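Local coordinates for aminotransferase (Paracoccus denitrificans, PDB 4GRX), which probably catalyses the pyridoxal-phosphate-dependent transfer of amino groups from amine donors to carbonyl acceptors, at residues T32-P35 with S36-Q39; K138-W141 with F142-A146; E202-T205 with E206-V210; N279-G282 with C283-Y286. All blocks are in the same frame, centred on the assembly; numbering follows the deposited sequence.

Contact 1. Residues T32-P35 with S36-Q39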
loop_
_atom_site.group_PDB
_atom_site.type_symbol
_atom_site.label_atom_id
_atom_site.label_comp_id
_atom_site.label_asym_id
_atom_site.label_seq_id
_atom_site.Cartn_x
_atom_site.Cartn_y
_atom_site.Cartn_z
ATOM N N THR A 32 -11.534 -7.921 12.535
ATOM C CA THR A 32 -12.767 -7.616 13.217
ATOM C C THR A 32 -13.306 -8.937 13.764
ATOM O O THR A 32 -13.470 -9.904 13.006
ATOM C CB THR A 32 -13.761 -6.918 12.256
ATOM O OG1 THR A 32 -13.206 -5.665 11.817
ATOM C CG2 THR A 32 -15.106 -6.670 12.913
ATOM N N ASP A 33 -13.532 -8.997 15.079
ATOM C CA ASP A 33 -14.158 -10.168 15.667
ATOM C C ASP A 33 -15.607 -10.262 15.180
ATOM O O ASP A 33 -16.435 -9.397 15.476
ATOM C CB ASP A 33 -14.088 -10.151 17.195
ATOM C CG ASP A 33 -14.590 -11.457 17.814
ATOM O OD1 ASP A 33 -13.778 -12.406 17.951
ATOM O OD2 ASP A 33 -15.795 -11.540 18.165
ATOM N N MET A 34 -15.895 -11.317 14.424
ATOM C CA MET A 34 -17.185 -11.451 13.751
ATOM C C MET A 34 -18.374 -11.775 14.678
ATOM O O MET A 34 -19.458 -11.229 14.488
ATOM C CB MET A 34 -17.080 -12.430 12.570
ATOM C CG MET A 34 -16.149 -11.958 11.455
ATOM S SD MET A 34 -16.602 -10.369 10.709
ATOM C CE MET A 34 -18.214 -10.724 9.994
ATOM N N PRO A 35 -18.186 -12.639 15.694
ATOM C CA PRO A 35 -19.326 -12.784 16.629
ATOM C C PRO A 35 -19.708 -11.514 17.444
ATOM O O PRO A 35 -20.887 -11.367 17.805
ATOM C CB PRO A 35 -18.887 -13.937 17.544
ATOM C CG PRO A 35 -17.938 -14.725 16.702
ATOM C CD PRO A 35 -17.169 -13.684 15.922
ATOM N N SER A 36 -18.732 -10.632 17.723
ATOM C CA SER A 36 -18.979 -9.327 18.360
ATOM C C SER A 36 -19.746 -8.388 17.445
ATOM O O SER A 36 -20.679 -7.709 17.879
ATOM C CB SER A 36 -17.674 -8.619 18.721
ATOM O OG SER A 36 -17.186 -8.996 19.987
ATOM N N VAL A 37 -19.338 -8.342 16.177
ATOM C CA VAL A 37 -19.916 -7.410 15.217
ATOM C C VAL A 37 -21.321 -7.866 14.766
ATOM O O VAL A 37 -22.166 -7.046 14.421
ATOM C CB VAL A 37 -18.951 -7.171 14.031
ATOM C CG1 VAL A 37 -19.310 -8.053 12.840
ATOM C CG2 VAL A 37 -18.963 -5.714 13.617
ATOM N N HIS A 38 -21.576 -9.172 14.788
ATOM C CA HIS A 38 -22.913 -9.685 14.474
ATOM C C HIS A 38 -23.883 -9.406 15.580
ATOM O O HIS A 38 -24.985 -8.923 15.342
ATOM C CB HIS A 38 -22.863 -11.176 14.175
ATOM C CG HIS A 38 -22.297 -11.495 12.822
ATOM N ND1 HIS A 38 -22.641 -10.802 11.712
ATOM C CD2 HIS A 38 -21.394 -12.471 12.412
ATOM C CE1 HIS A 38 -21.985 -11.305 10.644
ATOM N NE2 HIS A 38 -21.225 -12.327 11.071
ATOM N N GLN A 39 -23.449 -9.697 16.803
ATOM C CA GLN A 39 -24.240 -9.526 18.003
ATOM C C GLN A 39 -24.444 -8.038 18.365
ATOM O O GLN A 39 -25.515 -7.662 18.818
ATOM C CB GLN A 39 -23.581 -10.314 19.143
ATOM C CG GLN A 39 -24.271 -10.285 20.497
ATOM C CD GLN A 39 -23.274 -10.487 21.645
ATOM O OE1 GLN A 39 -22.083 -10.144 21.531
ATOM N NE2 GLN A 39 -23.756 -11.042 22.762
#
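D33 and S36 meet across the first turn of helix 34-40, where D33 is the N-cap residue. With its CG anti to the backbone N (chi1 -173°), the carboxylate of D33 reaches forward, and OD2 accepts the amide N of S36 at 3.1 Å. The bond arrives on the anti side of OD2, 15° out of the carboxylate plane. Aspartate suits this place because a short acidic chain can receive an amide that the helix itself leaves without a carbonyl, and its charge is likely to be welcome at the positive end of the helix dipole. The serine hydroxyl accepts a hydrogen bond from N417 ND2 of helix 411-421. P35 fits the first turn, where its missing N-H costs no helical bond.

On another side of the turn M34 lies alongside V37, both pointing the same way, with M34 CE 4.1 Å from V37 CG1. The methionine chain is bent at chi2 and chi3, which brings M34 CE to 3.6 Å from H38 NE2, beside the imidazole; the two side chains run at a slant to each other. NE2 itself is hydrogen-bonded to E324 of the second subunit, so this helical turn forms part of the dimer interface. T32 meets V37 differently, the two side chains crossing at about a right angle, with T32 CG2 4.0 Å from V37 CB.

Contact 2. Residues K138-W141 with F142-A146; sequences KMLW and FLHAA
The last two turns of helix 129-146, buried between the body of its own subunit and the second one, bring L140 against H144 one turn further on. The two side chains lie side by side and point the same way, with H144 NE2 4.2 Å from L140 CB. The imidazole leans back along the helix: CG stands anti to the carbonyl carbon (chi1 -52°), and this torsion together with the turn of the ring lays the imidazole beside L140. The carbonyl oxygen L140 O is taken by H144 N at 3.0 Å in a nearly straight bond, with an N-H...O angle of 172°. The same i to i+4 pattern binds F142 N to K138 O at 2.8 Å and A145 N to W141 O at 3.1 Å.

F142 turns the other way, its CG anti to the backbone N (chi1 174°), and the edge of its ring lies near M139 O while the ring packs on V323 of helix 313-324 and on V180 of the second subunit. L143, branched and wholly apolar, packs on L315, also of helix 313-324. Several polar ends are satisfied from outside the helix: W141 NE1 gives its hydrogen to R153 O, and K138 NZ meets both H331 and V165 O of the second subunit. A leucine in place of H144 would probably leave A230 O, which NE2 now meets, without its mate in a buried setting. That bond ties the helix to strand 229-234 and, because A230 O can only accept, implies a proton on H144 NE2.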
loop_
_atom_site.group_PDB
_atom_site.type_symbol
_atom_site.label_atom_id
_atom_site.label_comp_id
_atom_site.label_asym_id
_atom_site.label_seq_id
_atom_site.Cartn_x
_atom_site.Cartn_y
_atom_site.Cartn_z
ATOM N N LYS A 138 12.828 -5.873 -0.838
ATOM C CA LYS A 138 13.194 -5.868 -2.261
ATOM C C LYS A 138 14.488 -5.075 -2.492
ATOM O O LYS A 138 15.349 -5.484 -3.283
ATOM C CB LYS A 138 12.069 -5.293 -3.119
ATOM C CG LYS A 138 10.879 -6.203 -3.355
ATOM C CD LYS A 138 9.838 -5.488 -4.216
ATOM C CE LYS A 138 10.291 -5.356 -5.671
ATOM N NZ LYS A 138 9.383 -4.520 -6.507
ATOM N N MET A 139 14.616 -3.955 -1.785
ATOM C CA MET A 139 15.819 -3.140 -1.824
ATOM C C MET A 139 17.023 -3.975 -1.377
ATOM O O MET A 139 18.059 -3.978 -2.038
ATOM C CB MET A 139 15.650 -1.939 -0.911
ATOM C CG MET A 139 15.902 -0.598 -1.569
ATOM S SD MET A 139 15.058 0.679 -0.596
ATOM C CE MET A 139 14.591 1.859 -1.860
ATOM N N LEU A 140 16.882 -4.707 -0.273
ATOM C CA LEU A 140 17.941 -5.610 0.175
ATOM C C LEU A 140 18.284 -6.672 -0.890
ATOM O O LEU A 140 19.462 -6.848 -1.226
ATOM C CB LEU A 140 17.595 -6.232 1.531
ATOM C CG LEU A 140 17.450 -5.239 2.698
ATOM C CD1 LEU A 140 17.007 -5.946 3.960
ATOM C CD2 LEU A 140 18.741 -4.479 2.966
ATOM N N TRP A 141 17.277 -7.339 -1.458
ATOM C CA TRP A 141 17.533 -8.326 -2.509
ATOM C C TRP A 141 18.257 -7.760 -3.693
ATOM O O TRP A 141 19.256 -8.302 -4.126
ATOM C CB TRP A 141 16.246 -8.974 -2.973
ATOM C CG TRP A 141 15.590 -9.787 -1.916
ATOM C CD1 TRP A 141 16.171 -10.306 -0.773
ATOM C CD2 TRP A 141 14.191 -10.220 -1.873
ATOM N NE1 TRP A 141 15.252 -10.989 -0.038
ATOM C CE2 TRP A 141 14.047 -10.995 -0.656
ATOM C CE3 TRP A 141 13.085 -10.047 -2.700
ATOM C CZ2 TRP A 141 12.835 -11.563 -0.288
ATOM C CZ3 TRP A 141 11.875 -10.634 -2.337
ATOM C CH2 TRP A 141 11.750 -11.366 -1.150
ATOM N N PHE A 142 17.729 -6.669 -4.239
ATOM C CA PHE A 142 18.379 -5.880 -5.295
ATOM C C PHE A 142 19.843 -5.601 -4.943
ATOM O O PHE A 142 20.743 -5.880 -5.734
ATOM C CB PHE A 142 17.587 -4.570 -5.479
ATOM C CG PHE A 142 18.207 -3.587 -6.435
ATOM C CD1 PHE A 142 18.738 -2.383 -5.961
ATOM C CD2 PHE A 142 18.228 -3.833 -7.807
ATOM C CE1 PHE A 142 19.298 -1.464 -6.823
ATOM C CE2 PHE A 142 18.799 -2.920 -8.675
ATOM C CZ PHE A 142 19.336 -1.737 -8.185
ATOM N N LEU A 143 20.074 -5.081 -3.737
ATOM C CA LEU A 143 21.389 -4.633 -3.331
ATOM C C LEU A 143 22.431 -5.766 -3.242
ATOM O O LEU A 143 23.483 -5.688 -3.878
ATOM C CB LEU A 143 21.301 -3.825 -2.035
ATOM C CG LEU A 143 22.626 -3.238 -1.537
ATOM C CD1 LEU A 143 23.245 -2.294 -2.559
ATOM C CD2 LEU A 143 22.431 -2.547 -0.206
ATOM N N HIS A 144 22.152 -6.813 -2.473
ATOM C CA HIS A 144 23.102 -7.929 -2.344
ATOM C C HIS A 144 23.342 -8.654 -3.648
ATOM O O HIS A 144 24.485 -9.046 -3.950
ATOM C CB HIS A 144 22.689 -8.890 -1.226
ATOM C CG HIS A 144 22.428 -8.202 0.095
ATOM N ND1 HIS A 144 23.361 -7.447 0.723
ATOM C CD2 HIS A 144 21.289 -8.162 0.894
ATOM C CE1 HIS A 144 22.854 -6.961 1.865
ATOM N NE2 HIS A 144 21.577 -7.389 1.968
ATOM N N ALA A 145 22.292 -8.813 -4.458
ATOM C CA ALA A 145 22.471 -9.415 -5.793
ATOM C C ALA A 145 23.438 -8.581 -6.649
ATOM O O ALA A 145 24.349 -9.119 -7.264
ATOM C CB ALA A 145 21.140 -9.614 -6.504
ATOM N N ALA A 146 23.246 -7.265 -6.663
ATOM C CA ALA A 146 24.096 -6.388 -7.458
ATOM C C ALA A 146 25.507 -6.317 -6.893
ATOM O O ALA A 146 26.441 -5.942 -7.590
ATOM C CB ALA A 146 23.483 -4.997 -7.549
#

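Contact 3. Residues E202-T205 with E206-V210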
loop_
_atom_site.group_PDB
_atom_site.type_symbol
_atom_site.label_atom_id
_atom_site.label_comp_id
_atom_site.label_asym_id
_atom_site.label_seq_id
_atom_site.Cartn_x
_atom_site.Cartn_y
_atom_site.Cartn_z
ATOM N N GLU A 202 13.718 -20.197 34.363
ATOM C CA GLU A 202 13.786 -20.415 35.804
ATOM C C GLU A 202 15.141 -19.934 36.306
ATOM O O GLU A 202 16.185 -20.413 35.852
ATOM C CB GLU A 202 13.583 -21.898 36.137
ATOM C CG GLU A 202 13.011 -22.168 37.530
ATOM C CD GLU A 202 13.299 -23.583 38.060
ATOM O OE1 GLU A 202 13.646 -24.493 37.264
ATOM O OE2 GLU A 202 13.182 -23.796 39.294
ATOM N N GLY A 203 15.110 -18.954 37.206
ATOM C CA GLY A 203 16.323 -18.376 37.784
ATOM C C GLY A 203 17.304 -17.758 36.801
ATOM O O GLY A 203 18.491 -17.704 37.079
ATOM N N GLU A 204 16.818 -17.297 35.650
ATOM C CA GLU A 204 17.655 -16.614 34.661
ATOM C C GLU A 204 17.469 -15.105 34.818
ATOM O O GLU A 204 16.335 -14.616 34.762
ATOM C CB GLU A 204 17.282 -17.073 33.240
ATOM C CG GLU A 204 18.025 -16.390 32.100
ATOM C CD GLU A 204 17.523 -16.802 30.714
ATOM O OE1 GLU A 204 16.291 -16.885 30.511
ATOM O OE2 GLU A 204 18.356 -17.025 29.806
ATOM N N THR A 205 18.567 -14.372 35.024
ATOM C CA THR A 205 18.508 -12.903 35.129
ATOM C C THR A 205 18.284 -12.255 33.774
ATOM O O THR A 205 18.422 -12.892 32.730
ATOM C CB THR A 205 19.803 -12.291 35.686
ATOM O OG1 THR A 205 20.809 -12.312 34.662
ATOM C CG2 THR A 205 20.276 -13.036 36.920
ATOM N N GLU A 206 17.964 -10.968 33.798
ATOM C CA GLU A 206 17.705 -10.224 32.574
ATOM C C GLU A 206 18.944 -10.169 31.682
ATOM O O GLU A 206 18.837 -10.321 30.463
ATOM C CB GLU A 206 17.187 -8.827 32.908
ATOM C CG GLU A 206 16.667 -8.060 31.703
ATOM C CD GLU A 206 15.664 -6.975 32.065
ATOM O OE1 GLU A 206 15.260 -6.873 33.250
ATOM O OE2 GLU A 206 15.272 -6.222 31.148
ATOM N N ALA A 207 20.112 -9.981 32.306
ATOM C CA ALA A 207 21.418 -9.970 31.606
ATOM C C ALA A 207 21.752 -11.324 30.959
ATOM O O ALA A 207 22.271 -11.379 29.830
ATOM C CB ALA A 207 22.529 -9.548 32.552
ATOM N N GLN A 208 21.445 -12.403 31.678
ATOM C CA GLN A 208 21.603 -13.760 31.157
ATOM C C GLN A 208 20.629 -14.027 30.008
ATOM O O GLN A 208 20.982 -14.674 29.025
ATOM C CB GLN A 208 21.415 -14.797 32.269
ATOM C CG GLN A 208 22.535 -14.858 33.299
ATOM C CD GLN A 208 22.120 -15.606 34.545
ATOM O OE1 GLN A 208 20.937 -15.864 34.768
ATOM N NE2 GLN A 208 23.090 -15.950 35.372
ATOM N N PHE A 209 19.413 -13.510 30.136
ATOM C CA PHE A 209 18.441 -13.550 29.065
ATOM C C PHE A 209 18.930 -12.830 27.806
ATOM O O PHE A 209 18.792 -13.365 26.702
ATOM C CB PHE A 209 17.118 -12.952 29.548
ATOM C CG PHE A 209 16.045 -12.918 28.501
ATOM C CD1 PHE A 209 15.462 -14.093 28.040
ATOM C CD2 PHE A 209 15.601 -11.704 27.977
ATOM C CE1 PHE A 209 14.454 -14.060 27.081
ATOM C CE2 PHE A 209 14.597 -11.666 27.009
ATOM C CZ PHE A 209 14.017 -12.844 26.572
ATOM N N VAL A 210 19.486 -11.624 27.963
ATOM C CA VAL A 210 19.987 -10.856 26.820
ATOM C C VAL A 210 21.181 -11.553 26.178
ATOM O O VAL A 210 21.305 -11.580 24.946
ATOM C CB VAL A 210 20.334 -9.389 27.172
ATOM C CG1 VAL A 210 21.171 -8.744 26.064
ATOM C CG2 VAL A 210 19.058 -8.586 27.411
#
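Q208 folds back from the first turn of its helix onto T205, and CB, CG, CD and OE1 of its side chain each meet that residue. Q208 CB lies 3.5 Å from T205 OG1, and Q208 CG, anti to its own carbonyl carbon (chi1 -71°), comes to 3.4 Å from T205 OG1 as well. Beyond CG the chain is extended, carrying CD past the hydroxyl and the terminal OE1 to T205 N, which donates to it at 2.8 Å. The amide N-H comes from above the carbonyl plane of the glutamine, 36° out of it, and not along a lone pair.

A second bond runs the opposite way: T205 OG1 accepts Q208 N at 3.1 Å. The two reciprocal bonds make a capping box, with T205 as N-cap of helix 206-224. Threonine suits the role because its hydroxyl stands on a short branch close to the backbone, and glutamine has the reach to return to the cap amide. T205 O opens the regular bonding by accepting F209 N at 2.8 Å.

E204 and Q208 run antiparallel alongside each other, with E204 CG 3.7 Å from Q208 CB. The E204 carboxylate stands almost upright against the F209 ring, the planes 83° apart, with E204 OE1 at the ring edge, 3.8 Å from F209 CD1. OE1 also forms a salt bridge with R212 and accepts E201 N. With an alanine in place of E204, R212 would probably lose this carboxylate, E201 N its acceptor, and the F209 edge its contact with OE1. Outside the box, E206 OE2 accepts the backbone N of K248.

Contact 4. Residues N279-G282 with C283-Y286; sequences NTWG and CLTY
W281 O is approached by two amides of the turn that follows it: T285 N at 3.2 Å, and L284 N at 3.1 Å in a bent, weak bond. The next carbonyl, G282 O, accepts Y286 N at 3.0 Å. Nearby, T285 OG1 donates to N279 OD1, meeting a lone pair in the carbonyl plane of the amide at 3.1 Å. Asparagine and threonine suit these places, since an amide oxygen on a short side chain and a β-hydroxyl can join loop to helix.

W281 is the N-cap of the short helix 282-285. Its indole cannot cap the amides; instead E269 accepts G282 N and C283 N, one on each carboxylate oxygen.

The indole packs among several side chains, F274 and P117 among them. L284 CD1 comes to the ring edge, 3.7 Å from W281 CD1, while T280 CG2 sits over one face, offset toward the rim. C283 SG approaches obliquely, 5.4 Å from the centroid of the five-membered ring. NE1 gives its hydrogen to V115 O. At the far end of the turn, T285 CG2 lies over one face of the Y286 ring, 3.9 Å above its plane and likewise displaced toward the rim.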
loop_
_atom_site.group_PDB
_atom_site.type_symbol
_atom_site.label_atom_id
_atom_site.label_comp_id
_atom_site.label_asym_id
_atom_site.label_seq_id
_atom_site.Cartn_x
_atom_site.Cartn_y
_atom_site.Cartn_z
ATOM N N ASN A 279 10.761 9.982 22.677
ATOM C CA ASN A 279 11.741 10.591 21.769
ATOM C C ASN A 279 11.294 10.591 20.340
ATOM O O ASN A 279 10.264 10.009 20.031
ATOM C CB ASN A 279 13.064 9.848 21.843
ATOM C CG ASN A 279 13.872 10.275 23.028
ATOM O OD1 ASN A 279 13.984 9.535 24.004
ATOM N ND2 ASN A 279 14.396 11.498 22.978
ATOM N N THR A 280 12.075 11.210 19.461
ATOM C CA THR A 280 11.711 11.289 18.050
ATOM C C THR A 280 11.735 9.898 17.400
ATOM O O THR A 280 11.018 9.635 16.430
ATOM C CB THR A 280 12.636 12.252 17.295
ATOM O OG1 THR A 280 12.717 13.482 18.019
ATOM C CG2 THR A 280 12.131 12.527 15.873
ATOM N N TRP A 281 12.559 9.009 17.949
ATOM C CA TRP A 281 12.699 7.668 17.424
ATOM C C TRP A 281 12.908 6.730 18.545
ATOM O O TRP A 281 13.540 7.079 19.543
ATOM C CB TRP A 281 13.892 7.574 16.474
ATOM C CG TRP A 281 13.821 8.555 15.340
ATOM C CD1 TRP A 281 14.581 9.710 15.168
ATOM C CD2 TRP A 281 12.917 8.516 14.187
ATOM N NE1 TRP A 281 14.229 10.360 14.012
ATOM C CE2 TRP A 281 13.233 9.703 13.378
ATOM C CE3 TRP A 281 11.913 7.655 13.758
ATOM C CZ2 TRP A 281 12.557 9.994 12.203
ATOM C CZ3 TRP A 281 11.246 7.958 12.564
ATOM C CH2 TRP A 281 11.564 9.096 11.808
ATOM N N GLY A 282 12.398 5.511 18.369
ATOM C CA GLY A 282 12.655 4.421 19.300
ATOM C C GLY A 282 14.132 4.091 19.441
ATOM O O GLY A 282 14.596 3.773 20.542
ATOM N N CYS A 283 14.877 4.187 18.342
ATOM C CA CYS A 283 16.313 3.945 18.378
ATOM C C CYS A 283 17.101 5.045 19.119
ATOM O O CYS A 283 18.200 4.803 19.619
ATOM C CB CYS A 283 16.865 3.689 16.974
ATOM S SG CYS A 283 16.579 5.015 15.785
ATOM N N LEU A 284 16.546 6.247 19.207
ATOM C CA LEU A 284 17.083 7.224 20.142
ATOM C C LEU A 284 16.865 6.738 21.574
ATOM O O LEU A 284 17.815 6.693 22.350
ATOM C CB LEU A 284 16.487 8.624 19.931
ATOM C CG LEU A 284 16.831 9.312 18.600
ATOM C CD1 LEU A 284 16.050 10.609 18.411
ATOM C CD2 LEU A 284 18.325 9.544 18.420
ATOM N N THR A 285 15.634 6.331 21.904
ATOM C CA THR A 285 15.266 5.938 23.277
ATOM C C THR A 285 16.099 4.768 23.795
ATOM O O THR A 285 16.477 4.739 24.961
ATOM C CB THR A 285 13.758 5.602 23.396
ATOM O OG1 THR A 285 12.984 6.755 23.034
ATOM C CG2 THR A 285 13.384 5.183 24.825
ATOM N N TYR A 286 16.387 3.820 22.910
ATOM C CA TYR A 286 17.137 2.631 23.256
ATOM C C TYR A 286 18.572 2.692 22.769
ATOM O O TYR A 286 19.295 1.698 22.841
ATOM C CB TYR A 286 16.393 1.375 22.764
ATOM C CG TYR A 286 15.139 1.147 23.576
ATOM C CD1 TYR A 286 15.203 0.560 24.845
ATOM C CD2 TYR A 286 13.901 1.572 23.112
ATOM C CE1 TYR A 286 14.069 0.379 25.616
ATOM C CE2 TYR A 286 12.760 1.400 23.879
ATOM C CZ TYR A 286 12.853 0.808 25.130
ATOM O OH TYR A 286 11.720 0.643 25.889
#

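The four contacts lie in series along the chain and none touches another. Contacts 1 and 2, both against the second subunit, have centres about 43 Å apart, so they reach that neighbour at well separated places. Contacts 3 and 4 meet no other chain of the assembly and come closest of all, about 9 Å between nearest atoms. At contact 1 the T32 side chain is about 9 Å from the bound delta-amino valeric acid, whose pocket includes F31 and the cofactor-bearing K297. Contact 4 lies on the opposite side of the chain's centre from contact 1, with the W281 side chain about 7 Å from the sodium ion.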